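Long-range contact in transcriptional regulator, TetR family (Legionella pneumophila subsp. pneumophila str. Philadelphia 1, PDB 3ON4), which probably binds DNA through an N-terminal helix-turn-helix domain to regulate transcription: residues V18-A30 against K105-L119. Residues are numbered along the deposited sequence; the frame is centred on the assembly and turned at random.
Sequences VAEALIQKDGYNA and KMCLGGMFASDFQSL. With NA (sodium ion), chain I.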
loop_
_atom_site.group_PDB
_atom_site.type_symbol
_atom_site.label_atom_id
_atom_site.label_comp_id
_atom_site.label_asym_id
_atom_site.label_seq_id
_atom_site.Cartn_x
_atom_site.Cartn_y
_atom_site.Cartn_z
ATOM N N VAL A 18 15.493 -11.385 10.091
ATOM C CA VAL A 18 14.464 -12.287 9.533
ATOM C C VAL A 18 13.074 -11.695 9.739
ATOM O O VAL A 18 12.235 -11.783 8.850
ATOM C CB VAL A 18 14.499 -13.718 10.121
ATOM C CG1 VAL A 18 13.683 -14.684 9.206
ATOM C CG2 VAL A 18 15.896 -14.195 10.259
ATOM N N ALA A 19 12.834 -11.036 10.881
ATOM C CA ALA A 19 11.528 -10.416 11.131
ATOM C C ALA A 19 11.241 -9.352 10.078
ATOM O O ALA A 19 10.131 -9.274 9.502
ATOM C CB ALA A 19 11.459 -9.819 12.566
ATOM N N GLU A 20 12.260 -8.543 9.810
ATOM C CA GLU A 20 12.183 -7.525 8.783
ATOM C C GLU A 20 11.775 -8.137 7.428
ATOM O O GLU A 20 10.892 -7.624 6.747
ATOM C CB GLU A 20 13.528 -6.810 8.667
ATOM C CG GLU A 20 13.544 -5.645 7.684
ATOM C CD GLU A 20 14.954 -5.069 7.465
ATOM O OE1 GLU A 20 15.885 -5.819 7.077
ATOM O OE2 GLU A 20 15.119 -3.850 7.655
ATOM N N ALA A 21 12.436 -9.223 7.064
ATOM C CA ALA A 21 12.174 -9.935 5.838
ATOM C C ALA A 21 10.756 -10.484 5.795
ATOM O O ALA A 21 10.049 -10.287 4.795
ATOM C CB ALA A 21 13.176 -11.069 5.638
ATOM N N LEU A 22 10.332 -11.140 6.877
ATOM C CA LEU A 22 8.979 -11.699 6.941
ATOM C C LEU A 22 7.905 -10.616 6.831
ATOM O O LEU A 22 6.900 -10.810 6.127
ATOM C CB LEU A 22 8.802 -12.530 8.222
ATOM C CG LEU A 22 9.631 -13.824 8.206
ATOM C CD1 LEU A 22 9.557 -14.515 9.565
ATOM C CD2 LEU A 22 9.188 -14.762 7.079
ATOM N N ILE A 23 8.116 -9.485 7.501
ATOM C CA ILE A 23 7.148 -8.387 7.485
ATOM C C ILE A 23 7.069 -7.812 6.071
ATOM O O ILE A 23 5.954 -7.622 5.527
ATOM C CB ILE A 23 7.467 -7.292 8.530
ATOM C CG1 ILE A 23 7.270 -7.860 9.951
ATOM C CG2 ILE A 23 6.571 -6.056 8.284
ATOM C CD1 ILE A 23 7.895 -6.962 11.072
ATOM N N GLN A 24 8.224 -7.593 5.457
ATOM C CA GLN A 24 8.278 -7.097 4.087
ATOM C C GLN A 24 7.656 -8.028 3.053
ATOM O O GLN A 24 7.243 -7.563 1.997
ATOM C CB GLN A 24 9.701 -6.764 3.660
ATOM C CG GLN A 24 10.295 -5.563 4.374
ATOM C CD GLN A 24 11.616 -5.187 3.784
ATOM O OE1 GLN A 24 12.655 -5.649 4.239
ATOM N NE2 GLN A 24 11.585 -4.378 2.724
ATOM N N LYS A 25 7.645 -9.337 3.319
ATOM C CA LYS A 25 7.092 -10.297 2.363
ATOM C C LYS A 25 5.585 -10.464 2.593
ATOM O O LYS A 25 4.784 -10.389 1.659
ATOM C CB LYS A 25 7.780 -11.664 2.487
ATOM C CG LYS A 25 9.230 -11.675 1.984
ATOM C CD LYS A 25 9.917 -12.986 2.261
ATOM C CE LYS A 25 11.335 -12.981 1.734
ATOM N NZ LYS A 25 11.967 -14.330 1.835
ATOM N N ASP A 26 5.212 -10.662 3.853
ATOM C CA ASP A 26 3.867 -11.167 4.199
ATOM C C ASP A 26 3.037 -10.250 5.057
ATOM O O ASP A 26 1.796 -10.369 5.061
ATOM C CB ASP A 26 3.978 -12.489 4.960
ATOM C CG ASP A 26 4.605 -13.596 4.142
ATOM O OD1 ASP A 26 4.588 -13.561 2.887
ATOM O OD2 ASP A 26 5.131 -14.534 4.780
ATOM N N GLY A 27 3.694 -9.371 5.810
ATOM C CA GLY A 27 3.000 -8.411 6.665
ATOM C C GLY A 27 3.031 -8.832 8.119
ATOM O O GLY A 27 3.110 -10.014 8.417
ATOM N N TYR A 28 2.959 -7.846 9.012
ATOM C CA TYR A 28 3.069 -8.044 10.461
ATOM C C TYR A 28 2.073 -9.032 11.038
ATOM O O TYR A 28 2.408 -9.757 11.936
ATOM C CB TYR A 28 2.881 -6.696 11.151
ATOM C CG TYR A 28 3.027 -6.693 12.661
ATOM C CD1 TYR A 28 4.285 -6.693 13.265
ATOM C CD2 TYR A 28 1.919 -6.675 13.487
ATOM C CE1 TYR A 28 4.424 -6.677 14.648
ATOM C CE2 TYR A 28 2.055 -6.662 14.869
ATOM C CZ TYR A 28 3.322 -6.660 15.439
ATOM O OH TYR A 28 3.436 -6.638 16.807
ATOM N N ASN A 29 0.838 -9.032 10.548
ATOM C CA ASN A 29 -0.201 -9.940 11.045
ATOM C C ASN A 29 -0.163 -11.347 10.396
ATOM O O ASN A 29 -1.060 -12.172 10.604
ATOM C CB ASN A 29 -1.584 -9.312 10.856
ATOM C CG ASN A 29 -1.772 -8.062 11.705
ATOM O OD1 ASN A 29 -1.387 -8.040 12.884
ATOM N ND2 ASN A 29 -2.373 -7.023 11.118
ATOM N N ALA A 30 0.873 -11.591 9.593
ATOM C CA ALA A 30 1.048 -12.853 8.917
ATOM C C ALA A 30 2.401 -13.504 9.219
ATOM O O ALA A 30 2.875 -14.325 8.429
ATOM C CB ALA A 30 0.916 -12.639 7.413
ATOM N N LYS A 105 10.142 -8.163 -2.126
ATOM C CA LYS A 105 9.636 -7.526 -0.931
ATOM C C LYS A 105 8.907 -6.211 -1.168
ATOM O O LYS A 105 9.171 -5.486 -2.136
ATOM C CB LYS A 105 10.756 -7.292 0.077
ATOM C CG LYS A 105 11.184 -8.555 0.821
ATOM C CD LYS A 105 12.536 -8.375 1.463
ATOM C CE LYS A 105 13.190 -9.691 1.829
ATOM N NZ LYS A 105 14.609 -9.468 2.210
HETATM N N MSE A 106 7.981 -5.916 -0.260
HETATM C CA MSE A 106 7.359 -4.603 -0.199
HETATM C C MSE A 106 8.174 -3.727 0.749
HETATM O O MSE A 106 8.925 -4.229 1.600
HETATM C CB MSE A 106 5.918 -4.763 0.316
HETATM C CG MSE A 106 5.096 -3.497 0.470
HETATM SE SE MSE A 106 4.989 -2.456 -1.166
HETATM C CE MSE A 106 4.076 -0.909 -0.457
ATOM N N CYS A 107 8.002 -2.417 0.621
ATOM C CA CYS A 107 8.542 -1.451 1.579
ATOM C C CYS A 107 8.076 -1.807 2.979
ATOM O O CYS A 107 6.884 -2.058 3.172
ATOM C CB CYS A 107 8.007 -0.056 1.243
ATOM S SG CYS A 107 8.497 1.265 2.423
ATOM N N LEU A 108 8.980 -1.831 3.954
ATOM C CA LEU A 108 8.571 -2.102 5.347
ATOM C C LEU A 108 7.573 -1.059 5.857
ATOM O O LEU A 108 6.577 -1.381 6.541
ATOM C CB LEU A 108 9.773 -2.109 6.280
ATOM C CG LEU A 108 9.551 -2.573 7.712
ATOM C CD1 LEU A 108 9.306 -4.113 7.774
ATOM C CD2 LEU A 108 10.742 -2.196 8.559
ATOM N N GLY A 109 7.825 0.198 5.513
ATOM C CA GLY A 109 6.925 1.271 5.878
ATOM C C GLY A 109 5.541 1.091 5.273
ATOM O O GLY A 109 4.510 1.266 5.953
ATOM N N GLY A 110 5.506 0.756 3.982
ATOM C CA GLY A 110 4.263 0.508 3.280
ATOM C C GLY A 110 3.458 -0.627 3.908
ATOM O O GLY A 110 2.223 -0.541 4.020
HETATM N N MSE A 111 4.146 -1.692 4.305
HETATM C CA MSE A 111 3.480 -2.807 4.956
HETATM C C MSE A 111 2.823 -2.385 6.262
HETATM O O MSE A 111 1.617 -2.682 6.518
HETATM C CB MSE A 111 4.459 -3.948 5.180
HETATM C CG MSE A 111 4.797 -4.701 3.901
HETATM SE SE MSE A 111 3.232 -5.468 3.039
HETATM C CE MSE A 111 3.946 -7.287 2.771
ATOM N N PHE A 112 3.576 -1.683 7.101
ATOM C CA PHE A 112 2.981 -1.188 8.363
ATOM C C PHE A 112 1.869 -0.170 8.118
ATOM O O PHE A 112 0.857 -0.181 8.818
ATOM C CB PHE A 112 4.044 -0.647 9.281
ATOM C CG PHE A 112 4.788 -1.691 10.026
ATOM C CD1 PHE A 112 4.146 -2.466 10.985
ATOM C CD2 PHE A 112 6.155 -1.886 9.824
ATOM C CE1 PHE A 112 4.850 -3.418 11.700
ATOM C CE2 PHE A 112 6.825 -2.843 10.528
ATOM C CZ PHE A 112 6.166 -3.589 11.487
ATOM N N ALA A 113 2.019 0.688 7.109
ATOM C CA ALA A 113 0.932 1.595 6.731
ATOM C C ALA A 113 -0.350 0.850 6.382
ATOM O O ALA A 113 -1.422 1.273 6.790
ATOM C CB ALA A 113 1.335 2.513 5.576
ATOM N N SER A 114 -0.251 -0.235 5.617
ATOM C CA SER A 114 -1.440 -1.015 5.263
ATOM C C SER A 114 -2.123 -1.626 6.514
ATOM O O SER A 114 -3.361 -1.678 6.596
ATOM C CB SER A 114 -1.109 -2.107 4.230
ATOM O OG SER A 114 -0.415 -3.218 4.807
ATOM N N ASP A 115 -1.312 -2.070 7.471
ATOM C CA ASP A 115 -1.799 -2.743 8.672
ATOM C C ASP A 115 -2.133 -1.776 9.816
ATOM O O ASP A 115 -2.559 -2.218 10.886
ATOM C CB ASP A 115 -0.725 -3.721 9.176
ATOM C CG ASP A 115 -0.394 -4.800 8.168
ATOM O OD1 ASP A 115 -1.299 -5.208 7.410
ATOM O OD2 ASP A 115 0.776 -5.219 8.121
ATOM N N PHE A 116 -1.974 -0.474 9.563
ATOM C CA PHE A 116 -1.905 0.575 10.614
ATOM C C PHE A 116 -2.976 0.476 11.692
ATOM O O PHE A 116 -2.664 0.518 12.897
ATOM C CB PHE A 116 -1.931 1.940 9.932
ATOM C CG PHE A 116 -1.461 3.071 10.787
ATOM C CD1 PHE A 116 -0.107 3.368 10.868
ATOM C CD2 PHE A 116 -2.362 3.863 11.465
ATOM C CE1 PHE A 116 0.333 4.434 11.616
ATOM C CE2 PHE A 116 -1.926 4.930 12.241
ATOM C CZ PHE A 116 -0.570 5.215 12.299
ATOM N N GLN A 117 -4.241 0.343 11.294
ATOM C CA GLN A 117 -5.328 0.338 12.270
ATOM C C GLN A 117 -5.306 -0.893 13.198
ATOM O O GLN A 117 -5.883 -0.855 14.280
ATOM C CB GLN A 117 -6.672 0.451 11.581
ATOM C CG GLN A 117 -6.888 1.774 10.880
ATOM C CD GLN A 117 -6.835 2.940 11.858
ATOM O OE1 GLN A 117 -5.771 3.435 12.175
ATOM N NE2 GLN A 117 -7.985 3.380 12.315
ATOM N N SER A 118 -4.613 -1.955 12.793
ATOM C CA SER A 118 -4.529 -3.163 13.603
ATOM C C SER A 118 -3.334 -3.131 14.572
ATOM O O SER A 118 -3.206 -4.025 15.423
ATOM C CB SER A 118 -4.411 -4.411 12.700
ATOM O OG SER A 118 -3.088 -4.543 12.171
ATOM N N LEU A 119 -2.472 -2.124 14.439
ATOM C CA LEU A 119 -1.203 -2.078 15.174
ATOM C C LEU A 119 -1.315 -1.398 16.536
ATOM O O LEU A 119 -2.094 -0.478 16.714
ATOM C CB LEU A 119 -0.143 -1.334 14.360
ATOM C CG LEU A 119 0.179 -1.826 12.947
ATOM C CD1 LEU A 119 1.111 -0.838 12.223
ATOM C CD2 LEU A 119 0.797 -3.220 12.996
HETATM NA NA NA I . -1.452 -5.460 4.952
HETATM O O HOH W 1 14.375 -7.736 4.459
HETATM O O HOH W 2 3.296 -4.948 8.367
HETATM O O HOH W 3 -3.483 -6.304 8.586
HETATM O O HOH W 4 -1.508 -6.177 14.896
HETATM O O HOH W 5 0.807 -6.150 5.285
HETATM O O HOH W 6 -3.758 -5.188 5.119
#
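The rings of Y28 and F112 meet obliquely, their planes at 47°: Y28 CD1 lies at the F112 edge, near that ring's plane, 3.7 Å from F112 CE1. L119 CD2 lies at the F112 edge in the ring plane and also touches Y28 CD2, while a water sits over one F112 face, offset toward the rim. The Y28 ring has K54 as a cation-pi partner and, in plane at its edge, the water shared by N29 OD1 and S118 O. Y28 projects into this group because its CG is anti to the backbone N. I23 meets F112 CZ through CD1 and presses CG2 tightly on L108 CD1 at 3.4 Å.

The polar grip lies at Q24. Its NE2 donates to M106 O at 2.9 Å, nearly in the amide plane, and also to L98 O; M106 N donates to Q24 O, so backbone and side chain clamp M106. A water joins Q24 OE1 to K105 NZ, whose other partner is S102. The selenomethionine M111 folds back so that CE reaches the carbonyls at the helix end, 3.4 Å from Q24 O and K25 O.

Beyond G27, the amide of N29 points ND2 straight at S118 OG (2.8 Å, 164°), with the acceptor in the amide plane; S118 OG in turn donates to D115 O. Waters link D115 OD2 to Y28 N and D115 OD1 to N29 ND2. D115 OD1 and S114 OG each bind sodium at 2.5 Å; two waters and the same two atoms of the second subunit make up the six ligands. Helix 18-26 and helix 108-115 cross at 61°, joining the predicted DNA-binding domain to the C-terminal domain: interdomain packing of the all-helical TetR fold, beside a metal site at the dimer interface.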